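Long-range contacts in vivid PAS protein VVD (Neurospora crassa, PDB 3D72), which senses blue light through a flavin-binding LOV domain of the PAS family and, on light activation, forms a rapidly exchanging dimer: residues Y10-M20 against V32-L40; Q122-I131 against R141-E149. The protein carries 1 engineered substitution. All coordinates share one frame; numbering follows the deposited sequence.

Interaction 1: Y10-M20 against V32-L40. Engineered in segment 32-40: Val36 (natural residue Cys). With FAD (flavin-adenine dinucleotide), chain C.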
loop_
_atom_site.group_PDB
_atom_site.type_symbol
_atom_site.label_atom_id
_atom_site.label_comp_id
_atom_site.label_asym_id
_atom_site.label_seq_id
_atom_site.Cartn_x
_atom_site.Cartn_y
_atom_site.Cartn_z
ATOM N N TYR A 10 4.772 -9.631 9.682
ATOM C CA TYR A 10 3.626 -8.740 9.613
ATOM C C TYR A 10 3.249 -8.203 8.240
ATOM O O TYR A 10 4.110 -8.002 7.400
ATOM C CB TYR A 10 3.835 -7.574 10.580
ATOM C CG TYR A 10 3.949 -8.043 12.006
ATOM C CD1 TYR A 10 5.175 -8.431 12.533
ATOM C CD2 TYR A 10 2.811 -8.194 12.797
ATOM C CE1 TYR A 10 5.262 -8.973 13.824
ATOM C CE2 TYR A 10 2.883 -8.730 14.081
ATOM C CZ TYR A 10 4.112 -9.122 14.584
ATOM O OH TYR A 10 4.185 -9.689 15.838
ATOM N N ASP A 11 1.955 -7.971 8.038
ATOM C CA ASP A 11 1.449 -7.452 6.767
ATOM C C ASP A 11 1.647 -5.941 6.668
ATOM O O ASP A 11 0.676 -5.189 6.527
ATOM C CB ASP A 11 -0.042 -7.773 6.604
ATOM C CG ASP A 11 -0.528 -7.565 5.175
ATOM O OD1 ASP A 11 0.305 -7.234 4.298
ATOM O OD2 ASP A 11 -1.740 -7.741 4.934
ATOM N N ILE A 12 2.903 -5.511 6.713
ATOM C CA ILE A 12 3.222 -4.095 6.639
ATOM C C ILE A 12 2.677 -3.452 5.367
ATOM O O ILE A 12 2.126 -2.350 5.426
ATOM C CB ILE A 12 4.746 -3.860 6.734
ATOM C CG1 ILE A 12 5.282 -4.456 8.043
ATOM C CG2 ILE A 12 5.054 -2.361 6.642
ATOM C CD1 ILE A 12 4.579 -3.955 9.301
ATOM N N MET A 13 2.808 -4.119 4.221
ATOM C CA MET A 13 2.281 -3.528 2.981
ATOM C C MET A 13 0.768 -3.356 3.036
ATOM O O MET A 13 0.239 -2.294 2.669
ATOM C CB MET A 13 2.653 -4.376 1.764
ATOM C CG MET A 13 4.132 -4.387 1.471
ATOM S SD MET A 13 4.478 -4.984 -0.199
ATOM C CE MET A 13 4.369 -6.711 0.052
ATOM N N GLY A 14 0.071 -4.393 3.500
ATOM C CA GLY A 14 -1.371 -4.311 3.586
ATOM C C GLY A 14 -1.800 -3.193 4.512
ATOM O O GLY A 14 -2.780 -2.498 4.238
ATOM N N TYR A 15 -1.062 -3.013 5.604
ATOM C CA TYR A 15 -1.394 -1.972 6.563
ATOM C C TYR A 15 -1.128 -0.578 6.009
ATOM O O TYR A 15 -1.869 0.357 6.308
ATOM C CB TYR A 15 -0.637 -2.184 7.877
ATOM C CG TYR A 15 -0.986 -3.490 8.565
ATOM C CD1 TYR A 15 -2.236 -4.092 8.385
ATOM C CD2 TYR A 15 -0.070 -4.122 9.404
ATOM C CE1 TYR A 15 -2.564 -5.294 9.026
ATOM C CE2 TYR A 15 -0.390 -5.319 10.051
ATOM C CZ TYR A 15 -1.633 -5.898 9.857
ATOM O OH TYR A 15 -1.932 -7.085 10.489
ATOM N N LEU A 16 -0.085 -0.437 5.197
ATOM C CA LEU A 16 0.205 0.867 4.592
ATOM C C LEU A 16 -0.926 1.199 3.616
ATOM O O LEU A 16 -1.386 2.338 3.552
ATOM C CB LEU A 16 1.547 0.843 3.861
ATOM C CG LEU A 16 2.785 0.843 4.765
ATOM C CD1 LEU A 16 4.013 0.436 3.962
ATOM C CD2 LEU A 16 2.983 2.233 5.369
ATOM N N ILE A 17 -1.383 0.199 2.863
ATOM C CA ILE A 17 -2.485 0.407 1.926
ATOM C C ILE A 17 -3.734 0.778 2.720
ATOM O O ILE A 17 -4.476 1.686 2.351
ATOM C CB ILE A 17 -2.732 -0.870 1.082
ATOM C CG1 ILE A 17 -1.565 -1.064 0.109
ATOM C CG2 ILE A 17 -4.049 -0.767 0.319
ATOM C CD1 ILE A 17 -1.531 -2.436 -0.546
ATOM N N GLN A 18 -3.955 0.088 3.832
ATOM C CA GLN A 18 -5.113 0.371 4.667
ATOM C C GLN A 18 -5.086 1.821 5.145
ATOM O O GLN A 18 -6.109 2.517 5.123
ATOM C CB GLN A 18 -5.115 -0.564 5.872
ATOM C CG GLN A 18 -6.220 -0.287 6.865
ATOM C CD GLN A 18 -6.100 -1.141 8.106
ATOM O OE1 GLN A 18 -5.724 -2.319 8.031
ATOM N NE2 GLN A 18 -6.435 -0.560 9.256
ATOM N N ILE A 19 -3.911 2.273 5.577
ATOM C CA ILE A 19 -3.766 3.639 6.066
ATOM C C ILE A 19 -4.027 4.658 4.962
ATOM O O ILE A 19 -4.792 5.603 5.162
ATOM C CB ILE A 19 -2.366 3.867 6.680
ATOM C CG1 ILE A 19 -2.263 3.089 7.995
ATOM C CG2 ILE A 19 -2.121 5.366 6.910
ATOM C CD1 ILE A 19 -0.877 3.033 8.590
ATOM N N MET A 20 -3.420 4.464 3.795
ATOM C CA MET A 20 -3.631 5.412 2.700
ATOM C C MET A 20 -5.063 5.424 2.168
ATOM O O MET A 20 -5.492 6.403 1.564
ATOM C CB MET A 20 -2.660 5.129 1.555
ATOM C CG MET A 20 -1.217 5.502 1.888
ATOM S SD MET A 20 -0.110 5.277 0.487
ATOM C CE MET A 20 0.325 3.511 0.716
ATOM N N VAL A 32 2.867 6.858 1.542
ATOM C CA VAL A 32 3.897 6.243 2.368
ATOM C C VAL A 32 4.156 4.841 1.847
ATOM O O VAL A 32 3.279 4.238 1.232
ATOM C CB VAL A 32 3.464 6.138 3.852
ATOM C CG1 VAL A 32 3.585 7.498 4.537
ATOM C CG2 VAL A 32 2.037 5.622 3.944
ATOM N N ASP A 33 5.370 4.344 2.057
ATOM C CA ASP A 33 5.706 2.993 1.637
ATOM C C ASP A 33 6.675 2.399 2.641
ATOM O O ASP A 33 7.047 3.056 3.613
ATOM C CB ASP A 33 6.287 2.942 0.208
ATOM C CG ASP A 33 7.550 3.764 0.044
ATOM O OD1 ASP A 33 8.246 4.021 1.046
ATOM O OD2 ASP A 33 7.860 4.137 -1.108
ATOM N N THR A 34 7.072 1.156 2.409
ATOM C CA THR A 34 7.963 0.462 3.323
ATOM C C THR A 34 9.380 1.007 3.388
ATOM O O THR A 34 10.189 0.516 4.182
ATOM C CB THR A 34 8.044 -1.035 2.978
ATOM O OG1 THR A 34 8.626 -1.189 1.677
ATOM C CG2 THR A 34 6.658 -1.661 2.995
ATOM N N SER A 35 9.681 2.019 2.571
ATOM C CA SER A 35 11.016 2.619 2.532
ATOM C C SER A 35 11.220 3.706 3.589
ATOM O O SER A 35 12.352 4.072 3.896
ATOM C CB SER A 35 11.298 3.224 1.151
ATOM O OG SER A 35 10.848 4.566 1.054
ATOM N N VAL A 36 10.125 4.221 4.139
ATOM C CA VAL A 36 10.194 5.271 5.145
ATOM C C VAL A 36 10.504 4.697 6.517
ATOM O O VAL A 36 10.492 3.483 6.699
ATOM C CB VAL A 36 8.855 6.036 5.243
ATOM C CG1 VAL A 36 8.432 6.507 3.864
ATOM C CG2 VAL A 36 7.780 5.149 5.854
ATOM N N ALA A 37 10.799 5.570 7.474
ATOM C CA ALA A 37 11.066 5.111 8.836
ATOM C C ALA A 37 9.715 4.810 9.477
ATOM O O ALA A 37 8.865 5.686 9.614
ATOM C CB ALA A 37 11.802 6.185 9.634
ATOM N N LEU A 38 9.501 3.560 9.855
ATOM C CA LEU A 38 8.229 3.203 10.464
ATOM C C LEU A 38 8.399 2.044 11.406
ATOM O O LEU A 38 9.380 1.314 11.329
ATOM C CB LEU A 38 7.191 2.827 9.398
ATOM C CG LEU A 38 7.387 1.575 8.538
ATOM C CD1 LEU A 38 6.996 0.321 9.323
ATOM C CD2 LEU A 38 6.515 1.683 7.284
ATOM N N ILE A 39 7.443 1.909 12.310
ATOM C CA ILE A 39 7.435 0.783 13.239
ATOM C C ILE A 39 5.995 0.355 13.467
ATOM O O ILE A 39 5.061 1.127 13.271
ATOM C CB ILE A 39 8.104 1.112 14.598
ATOM C CG1 ILE A 39 7.332 2.199 15.342
ATOM C CG2 ILE A 39 9.539 1.547 14.369
ATOM C CD1 ILE A 39 7.844 2.414 16.764
ATOM N N LEU A 40 5.809 -0.901 13.849
ATOM C CA LEU A 40 4.480 -1.417 14.125
ATOM C C LEU A 40 4.526 -1.924 15.561
ATOM O O LEU A 40 5.466 -2.636 15.931
ATOM C CB LEU A 40 4.139 -2.586 13.194
ATOM C CG LEU A 40 2.673 -3.033 13.277
ATOM C CD1 LEU A 40 1.791 -2.077 12.466
ATOM C CD2 LEU A 40 2.541 -4.449 12.727
HETATM P PA FAD C . 3.442 7.499 30.544
HETATM O O1A FAD C . 4.660 6.695 30.833
HETATM O O2A FAD C . 2.221 7.204 31.331
HETATM O O5B FAD C . 3.826 9.033 30.682
HETATM C C5B FAD C . 2.887 10.112 30.499
HETATM C C4B FAD C . 3.563 11.393 30.977
HETATM O O4B FAD C . 2.592 12.448 30.852
HETATM C C3B FAD C . 4.047 11.377 32.442
HETATM O O3B FAD C . 5.399 11.718 32.612
HETATM C C2B FAD C . 3.105 12.315 33.188
HETATM O O2B FAD C . 3.652 13.115 34.203
HETATM C C1B FAD C . 2.397 13.128 32.100
HETATM N N9A FAD C . 0.962 13.240 32.277
HETATM C C8A FAD C . 0.040 12.232 32.327
HETATM N N7A FAD C . -1.196 12.636 32.510
HETATM C C5A FAD C . -1.075 14.012 32.614
HETATM C C6A FAD C . -2.056 15.047 32.813
HETATM N N6A FAD C . -3.354 14.767 32.964
HETATM N N1A FAD C . -1.625 16.340 32.866
HETATM C C2A FAD C . -0.296 16.590 32.712
HETATM N N3A FAD C . 0.710 15.707 32.510
HETATM C C4A FAD C . 0.220 14.392 32.479
HETATM N N1 FAD C . 7.632 7.698 21.375
HETATM C C2 FAD C . 8.802 8.313 21.067
HETATM O O2 FAD C . 9.389 9.066 21.866
HETATM N N3 FAD C . 9.372 8.117 19.800
HETATM C C4 FAD C . 8.840 7.299 18.801
HETATM O O4 FAD C . 9.424 7.201 17.697
HETATM C C4X FAD C . 7.618 6.674 19.124
HETATM N N5 FAD C . 7.022 5.823 18.176
HETATM C C5X FAD C . 5.828 5.212 18.519
HETATM C C6 FAD C . 5.206 4.344 17.570
HETATM C C7 FAD C . 4.039 3.677 17.856
HETATM C C7M FAD C . 3.443 2.787 16.757
HETATM C C8 FAD C . 3.441 3.796 19.135
HETATM C C8M FAD C . 2.169 3.069 19.524
HETATM C C9 FAD C . 4.047 4.672 20.107
HETATM C C9A FAD C . 5.232 5.375 19.829
HETATM N N10 FAD C . 5.870 6.274 20.777
HETATM C C10 FAD C . 7.066 6.867 20.436
HETATM C "C1'" FAD C . 5.291 6.568 22.117
HETATM C "C2'" FAD C . 5.564 5.671 23.300
HETATM O "O2'" FAD C . 5.595 4.312 22.848
HETATM C "C3'" FAD C . 4.467 5.954 24.354
HETATM O "O3'" FAD C . 3.197 5.645 23.783
HETATM C "C4'" FAD C . 4.453 7.446 24.827
HETATM O "O4'" FAD C . 5.659 7.730 25.510
HETATM C "C5'" FAD C . 3.256 7.776 25.734
HETATM O "O5'" FAD C . 2.871 6.648 26.536
HETATM P P FAD C . 3.600 6.267 27.894
HETATM O O1P FAD C . 3.195 4.891 28.192
HETATM O O2P FAD C . 5.060 6.510 27.789
HETATM O O3P FAD C . 3.015 7.233 29.034
#

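Interaction 2: Q122-I131 against R141-E149. With FAD (flavin-adenine dinucleotide), chain C.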
loop_
_atom_site.group_PDB
_atom_site.type_symbol
_atom_site.label_atom_id
_atom_site.label_comp_id
_atom_site.label_asym_id
_atom_site.label_seq_id
_atom_site.Cartn_x
_atom_site.Cartn_y
_atom_site.Cartn_z
ATOM N N GLN A 122 22.780 11.320 20.520
ATOM C CA GLN A 122 22.487 12.542 19.778
ATOM C C GLN A 122 21.016 12.929 19.877
ATOM O O GLN A 122 20.130 12.158 19.512
ATOM C CB GLN A 122 22.863 12.392 18.306
ATOM C CG GLN A 122 22.400 13.565 17.447
ATOM C CD GLN A 122 22.432 13.257 15.960
ATOM O OE1 GLN A 122 21.691 13.851 15.175
ATOM N NE2 GLN A 122 23.300 12.330 15.565
ATOM N N ARG A 123 20.770 14.139 20.359
ATOM C CA ARG A 123 19.417 14.656 20.513
ATOM C C ARG A 123 18.835 15.113 19.180
ATOM O O ARG A 123 19.522 15.728 18.363
ATOM C CB ARG A 123 19.421 15.848 21.475
ATOM C CG ARG A 123 18.110 16.619 21.537
ATOM C CD ARG A 123 18.262 17.879 22.374
ATOM N NE ARG A 123 17.072 18.728 22.345
ATOM C CZ ARG A 123 16.324 18.993 23.410
ATOM N NH1 ARG A 123 16.640 18.474 24.591
ATOM N NH2 ARG A 123 15.262 19.771 23.301
ATOM N N PHE A 124 17.564 14.798 18.960
ATOM C CA PHE A 124 16.884 15.231 17.751
ATOM C C PHE A 124 15.396 15.383 18.012
ATOM O O PHE A 124 14.868 14.859 18.996
ATOM C CB PHE A 124 17.132 14.267 16.574
ATOM C CG PHE A 124 16.436 12.933 16.684
ATOM C CD1 PHE A 124 16.991 11.896 17.429
ATOM C CD2 PHE A 124 15.245 12.706 16.001
ATOM C CE1 PHE A 124 16.371 10.646 17.485
ATOM C CE2 PHE A 124 14.618 11.461 16.051
ATOM C CZ PHE A 124 15.177 10.432 16.793
ATOM N N VAL A 125 14.730 16.145 17.152
ATOM C CA VAL A 125 13.295 16.338 17.273
ATOM C C VAL A 125 12.668 15.372 16.280
ATOM O O VAL A 125 12.935 15.430 15.080
ATOM C CB VAL A 125 12.876 17.779 16.926
ATOM C CG1 VAL A 125 11.381 17.956 17.163
ATOM C CG2 VAL A 125 13.670 18.767 17.779
ATOM N N ASN A 126 11.845 14.471 16.801
ATOM C CA ASN A 126 11.184 13.455 15.997
ATOM C C ASN A 126 9.751 13.878 15.705
ATOM O O ASN A 126 8.963 14.091 16.623
ATOM C CB ASN A 126 11.199 12.138 16.787
ATOM C CG ASN A 126 10.744 10.937 15.980
ATOM O OD1 ASN A 126 10.148 11.061 14.912
ATOM N ND2 ASN A 126 11.014 9.745 16.517
ATOM N N PHE A 127 9.424 14.036 14.423
ATOM C CA PHE A 127 8.065 14.377 14.014
ATOM C C PHE A 127 7.400 13.007 13.863
ATOM O O PHE A 127 7.649 12.281 12.899
ATOM C CB PHE A 127 8.077 15.120 12.674
ATOM C CG PHE A 127 6.707 15.385 12.111
ATOM C CD1 PHE A 127 6.422 15.074 10.783
ATOM C CD2 PHE A 127 5.705 15.951 12.897
ATOM C CE1 PHE A 127 5.156 15.308 10.248
ATOM C CE2 PHE A 127 4.431 16.192 12.367
ATOM C CZ PHE A 127 4.163 15.871 11.037
ATOM N N LEU A 128 6.554 12.676 14.827
ATOM C CA LEU A 128 5.893 11.380 14.889
ATOM C C LEU A 128 4.404 11.355 14.560
ATOM O O LEU A 128 3.650 12.194 15.025
ATOM C CB LEU A 128 6.099 10.831 16.299
ATOM C CG LEU A 128 5.473 9.502 16.699
ATOM C CD1 LEU A 128 6.176 8.362 15.988
ATOM C CD2 LEU A 128 5.585 9.359 18.214
ATOM N N THR A 129 3.991 10.368 13.762
ATOM C CA THR A 129 2.589 10.189 13.420
ATOM C C THR A 129 2.231 8.744 13.755
ATOM O O THR A 129 2.941 7.834 13.348
ATOM C CB THR A 129 2.327 10.401 11.919
ATOM O OG1 THR A 129 2.819 11.686 11.520
ATOM C CG2 THR A 129 0.827 10.326 11.632
ATOM N N MET A 130 1.158 8.533 14.508
ATOM C CA MET A 130 0.730 7.171 14.859
ATOM C C MET A 130 -0.699 6.962 14.392
ATOM O O MET A 130 -1.588 7.762 14.699
ATOM C CB MET A 130 0.823 6.957 16.367
ATOM C CG MET A 130 2.247 6.884 16.889
ATOM S SD MET A 130 2.342 6.990 18.688
ATOM C CE MET A 130 2.011 8.714 18.980
ATOM N N ILE A 131 -0.915 5.881 13.645
ATOM C CA ILE A 131 -2.227 5.566 13.094
ATOM C C ILE A 131 -2.625 4.150 13.488
ATOM O O ILE A 131 -1.870 3.214 13.229
ATOM C CB ILE A 131 -2.193 5.619 11.545
ATOM C CG1 ILE A 131 -1.586 6.949 11.071
ATOM C CG2 ILE A 131 -3.592 5.441 10.987
ATOM C CD1 ILE A 131 -2.418 8.165 11.415
ATOM N N ARG A 141 -5.760 -3.643 16.148
ATOM C CA ARG A 141 -4.837 -4.555 16.830
ATOM C C ARG A 141 -3.429 -3.969 16.945
ATOM O O ARG A 141 -2.716 -4.200 17.927
ATOM C CB ARG A 141 -4.787 -5.886 16.064
ATOM C CG ARG A 141 -3.674 -6.866 16.478
ATOM C CD ARG A 141 -3.834 -7.313 17.915
ATOM N NE ARG A 141 -2.697 -8.115 18.370
ATOM C CZ ARG A 141 -2.571 -9.431 18.210
ATOM N NH1 ARG A 141 -1.485 -10.046 18.660
ATOM N NH2 ARG A 141 -3.524 -10.140 17.617
ATOM N N TYR A 142 -3.037 -3.196 15.940
ATOM C CA TYR A 142 -1.706 -2.606 15.933
ATOM C C TYR A 142 -1.756 -1.103 15.771
ATOM O O TYR A 142 -2.801 -0.521 15.522
ATOM C CB TYR A 142 -0.887 -3.153 14.762
ATOM C CG TYR A 142 -0.754 -4.646 14.741
ATOM C CD1 TYR A 142 -1.487 -5.422 13.848
ATOM C CD2 TYR A 142 0.095 -5.286 15.631
ATOM C CE1 TYR A 142 -1.374 -6.815 13.846
ATOM C CE2 TYR A 142 0.212 -6.674 15.641
ATOM C CZ TYR A 142 -0.522 -7.425 14.751
ATOM O OH TYR A 142 -0.423 -8.793 14.792
ATOM N N SER A 143 -0.595 -0.485 15.912
ATOM C CA SER A 143 -0.472 0.946 15.691
ATOM C C SER A 143 0.763 1.085 14.821
ATOM O O SER A 143 1.800 0.479 15.118
ATOM C CB SER A 143 -0.258 1.713 16.996
ATOM O OG SER A 143 -0.104 3.102 16.718
ATOM N N MET A 144 0.656 1.846 13.732
ATOM C CA MET A 144 1.808 2.060 12.868
ATOM C C MET A 144 2.323 3.468 13.124
ATOM O O MET A 144 1.557 4.441 13.088
ATOM C CB MET A 144 1.454 1.910 11.382
ATOM C CG MET A 144 2.682 2.065 10.456
ATOM S SD MET A 144 2.500 1.454 8.745
ATOM C CE MET A 144 2.317 -0.353 9.061
ATOM N N GLY A 145 3.613 3.559 13.417
ATOM C CA GLY A 145 4.226 4.849 13.668
ATOM C C GLY A 145 5.185 5.226 12.561
ATOM O O GLY A 145 5.894 4.386 12.026
ATOM N N PHE A 146 5.189 6.513 12.220
ATOM C CA PHE A 146 6.050 7.066 11.187
ATOM C C PHE A 146 6.931 8.098 11.878
ATOM O O PHE A 146 6.420 8.948 12.605
ATOM C CB PHE A 146 5.188 7.739 10.116
ATOM C CG PHE A 146 4.255 6.791 9.422
ATOM C CD1 PHE A 146 4.666 6.102 8.287
ATOM C CD2 PHE A 146 2.974 6.569 9.914
ATOM C CE1 PHE A 146 3.809 5.202 7.647
ATOM C CE2 PHE A 146 2.106 5.669 9.282
ATOM C CZ PHE A 146 2.527 4.987 8.147
ATOM N N GLN A 147 8.240 8.002 11.678
ATOM C CA GLN A 147 9.182 8.934 12.301
ATOM C C GLN A 147 9.882 9.799 11.272
ATOM O O GLN A 147 10.117 9.380 10.144
ATOM C CB GLN A 147 10.247 8.185 13.103
ATOM C CG GLN A 147 9.738 7.407 14.300
ATOM C CD GLN A 147 9.021 6.134 13.920
ATOM O OE1 GLN A 147 9.283 5.559 12.868
ATOM N NE2 GLN A 147 8.123 5.678 14.787
ATOM N N CYS A 148 10.244 11.006 11.686
ATOM C CA CYS A 148 10.911 11.948 10.803
ATOM C C CYS A 148 11.839 12.816 11.629
ATOM O O CYS A 148 11.411 13.468 12.578
ATOM C CB CYS A 148 9.874 12.820 10.087
ATOM S SG CYS A 148 10.551 14.177 9.082
ATOM N N GLU A 149 13.115 12.808 11.270
ATOM C CA GLU A 149 14.087 13.612 11.983
ATOM C C GLU A 149 13.945 15.049 11.491
ATOM O O GLU A 149 14.061 15.269 10.263
ATOM C CB GLU A 149 15.495 13.086 11.714
ATOM C CG GLU A 149 16.468 13.383 12.826
ATOM C CD GLU A 149 17.885 12.994 12.480
ATOM O OE1 GLU A 149 18.079 11.909 11.895
ATOM O OE2 GLU A 149 18.803 13.778 12.805
ATOM O OXT GLU A 149 13.710 15.940 12.336
HETATM P PA FAD C . 3.442 7.499 30.544
HETATM O O1A FAD C . 4.660 6.695 30.833
HETATM O O2A FAD C . 2.221 7.204 31.331
HETATM O O5B FAD C . 3.826 9.033 30.682
HETATM C C5B FAD C . 2.887 10.112 30.499
HETATM C C4B FAD C . 3.563 11.393 30.977
HETATM O O4B FAD C . 2.592 12.448 30.852
HETATM C C3B FAD C . 4.047 11.377 32.442
HETATM O O3B FAD C . 5.399 11.718 32.612
HETATM C C2B FAD C . 3.105 12.315 33.188
HETATM O O2B FAD C . 3.652 13.115 34.203
HETATM C C1B FAD C . 2.397 13.128 32.100
HETATM N N9A FAD C . 0.962 13.240 32.277
HETATM C C8A FAD C . 0.040 12.232 32.327
HETATM N N7A FAD C . -1.196 12.636 32.510
HETATM C C5A FAD C . -1.075 14.012 32.614
HETATM C C6A FAD C . -2.056 15.047 32.813
HETATM N N6A FAD C . -3.354 14.767 32.964
HETATM N N1A FAD C . -1.625 16.340 32.866
HETATM C C2A FAD C . -0.296 16.590 32.712
HETATM N N3A FAD C . 0.710 15.707 32.510
HETATM C C4A FAD C . 0.220 14.392 32.479
HETATM N N1 FAD C . 7.632 7.698 21.375
HETATM C C2 FAD C . 8.802 8.313 21.067
HETATM O O2 FAD C . 9.389 9.066 21.866
HETATM N N3 FAD C . 9.372 8.117 19.800
HETATM C C4 FAD C . 8.840 7.299 18.801
HETATM O O4 FAD C . 9.424 7.201 17.697
HETATM C C4X FAD C . 7.618 6.674 19.124
HETATM N N5 FAD C . 7.022 5.823 18.176
HETATM C C5X FAD C . 5.828 5.212 18.519
HETATM C C6 FAD C . 5.206 4.344 17.570
HETATM C C7 FAD C . 4.039 3.677 17.856
HETATM C C7M FAD C . 3.443 2.787 16.757
HETATM C C8 FAD C . 3.441 3.796 19.135
HETATM C C8M FAD C . 2.169 3.069 19.524
HETATM C C9 FAD C . 4.047 4.672 20.107
HETATM C C9A FAD C . 5.232 5.375 19.829
HETATM N N10 FAD C . 5.870 6.274 20.777
HETATM C C10 FAD C . 7.066 6.867 20.436
HETATM C "C1'" FAD C . 5.291 6.568 22.117
HETATM C "C2'" FAD C . 5.564 5.671 23.300
HETATM O "O2'" FAD C . 5.595 4.312 22.848
HETATM C "C3'" FAD C . 4.467 5.954 24.354
HETATM O "O3'" FAD C . 3.197 5.645 23.783
HETATM C "C4'" FAD C . 4.453 7.446 24.827
HETATM O "O4'" FAD C . 5.659 7.730 25.510
HETATM C "C5'" FAD C . 3.256 7.776 25.734
HETATM O "O5'" FAD C . 2.871 6.648 26.536
HETATM P P FAD C . 3.600 6.267 27.894
HETATM O O1P FAD C . 3.195 4.891 28.192
HETATM O O2P FAD C . 5.060 6.510 27.789
HETATM O O3P FAD C . 3.015 7.233 29.034
#

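Interaction 1: Y10-M20 against V32-L40
Leu16 lies at the centre of this contact and uses its two methyls differently. Leu16 CD1 meets Thr34 at about a right angle, 3.5 Å from Thr34 CG2 and equally near the backbone N of Thr34. Leu16 CD2 turns the other way, between Val32 CG2 (3.8 Å from it) and the end of Leu38, whose CD2 meets it tip to tip. Thr34 presents its methyl to the helix because OG1 takes the position between backbone N and carbonyl carbon (chi1 64°); the same CG2 also touches Met13 CG and Ile12 CG2.

One turn earlier, Ile12 and Leu40 lie alongside one another, running opposite ways, with Ile12 CD1 4.0 Å from Leu40 CD2. Leu40 CD2 is shared: Tyr10 CD2 lies 3.8 Å from it in an oblique approach, while Tyr15 crosses Leu40 at about a right angle. Helix 12-20, whose N-cap Asp11 accepts from Gly14 N, belongs to the N-terminal cap that in VVD packs on the outer face of the PAS sheet, and its axis runs at 105° to strand 38-40. Leu38 and Leu40 point toward this helix, whereas Ile39 between them points away and brings CD1 to within 3.4 Å of C6 of the flavin. The engineered Val36 (Cys in the natural protein) lies in the loop leading into the strand and does not touch 10-20.

At the other end, Met20, its chain extended at chi2 (-176°), brings its sulfur to the backbone of Val32, where Val32 N makes a weak but nearly straight hydrogen bond to Met20 SD (3.5 Å). Val32 CG2 fits against Met20 CG as well as Leu16, while Val32 O is bonded to Asn21 of the second subunit.

Interaction 2: Q122-I131 against R141-E149
Thr129 and Phe146 exchange two backbone hydrogen bonds across antiparallel strands, Thr129 N to Phe146 O at 3.0 Å and Phe146 N to Thr129 O at 2.8 Å; Ile131 and Met144 form a second such pair, and Phe127 N donates to Cys148 O.

Polar side chains join in. Asn126 OD1 accepts from Cys148 N at 3.2 Å, the donor tilted 31° from the carbonyl plane, while Asn126 ND2 lies 3.2 Å from FAD O4 and donates to Asn116. A leucine here would probably leave Cys148 N without this acceptor and Asn116 without its donor, and take away one of the amides beside FAD O4. OE1 of the Glu149 side-chain carboxylate forms a salt bridge with Lys118.

Apolar contacts divide between the two faces. Ile131 CG1 meets the edge of the Phe146 ring, where the backbone O of Thr129 also lies, on the side where helix 12-21 packs. Leu128 and Met130 lie against the flavin: Leu128 CD2 is 3.5 Å from FAD C4X, and Met130 SD is 3.2 Å from FAD C9. At Gly145 a CB would point to the same side and clash with C6 of the flavin. Near the C-terminus, Glu149 CG approaches the Phe124 ring obliquely, 3.5 Å from Phe124 CD2.

The arrangement is the hairpin of the PAS sheet, whose inner face lines the flavin pocket of a LOV domain.

In the fold
The centres of interactions 1 and 2 lie about 13 Å apart, joined through neighbouring strands 38-42 and 140-146. Ile39 O and Gly145 N, 2.8 Å apart, probably form a hydrogen bond, as do Ala37 O and Gln147 N at 3.2 Å. Beyond the paired backbones, Tyr10 CE2 packs 3.4 Å from Tyr142 OH, and Met144 touches Tyr15, Leu16 and Ile19 of the helix. Both contacts reach the FAD, interaction 1 through Ile39 and interaction 2 through Asn126, Leu128 and Met130 on one strand and Ser143, Met144, Gly145 and Gln147 on and beyond the other. The sheet thus lies between the N-terminal helix and the flavin, a plausible route for light-induced changes to reach the cap.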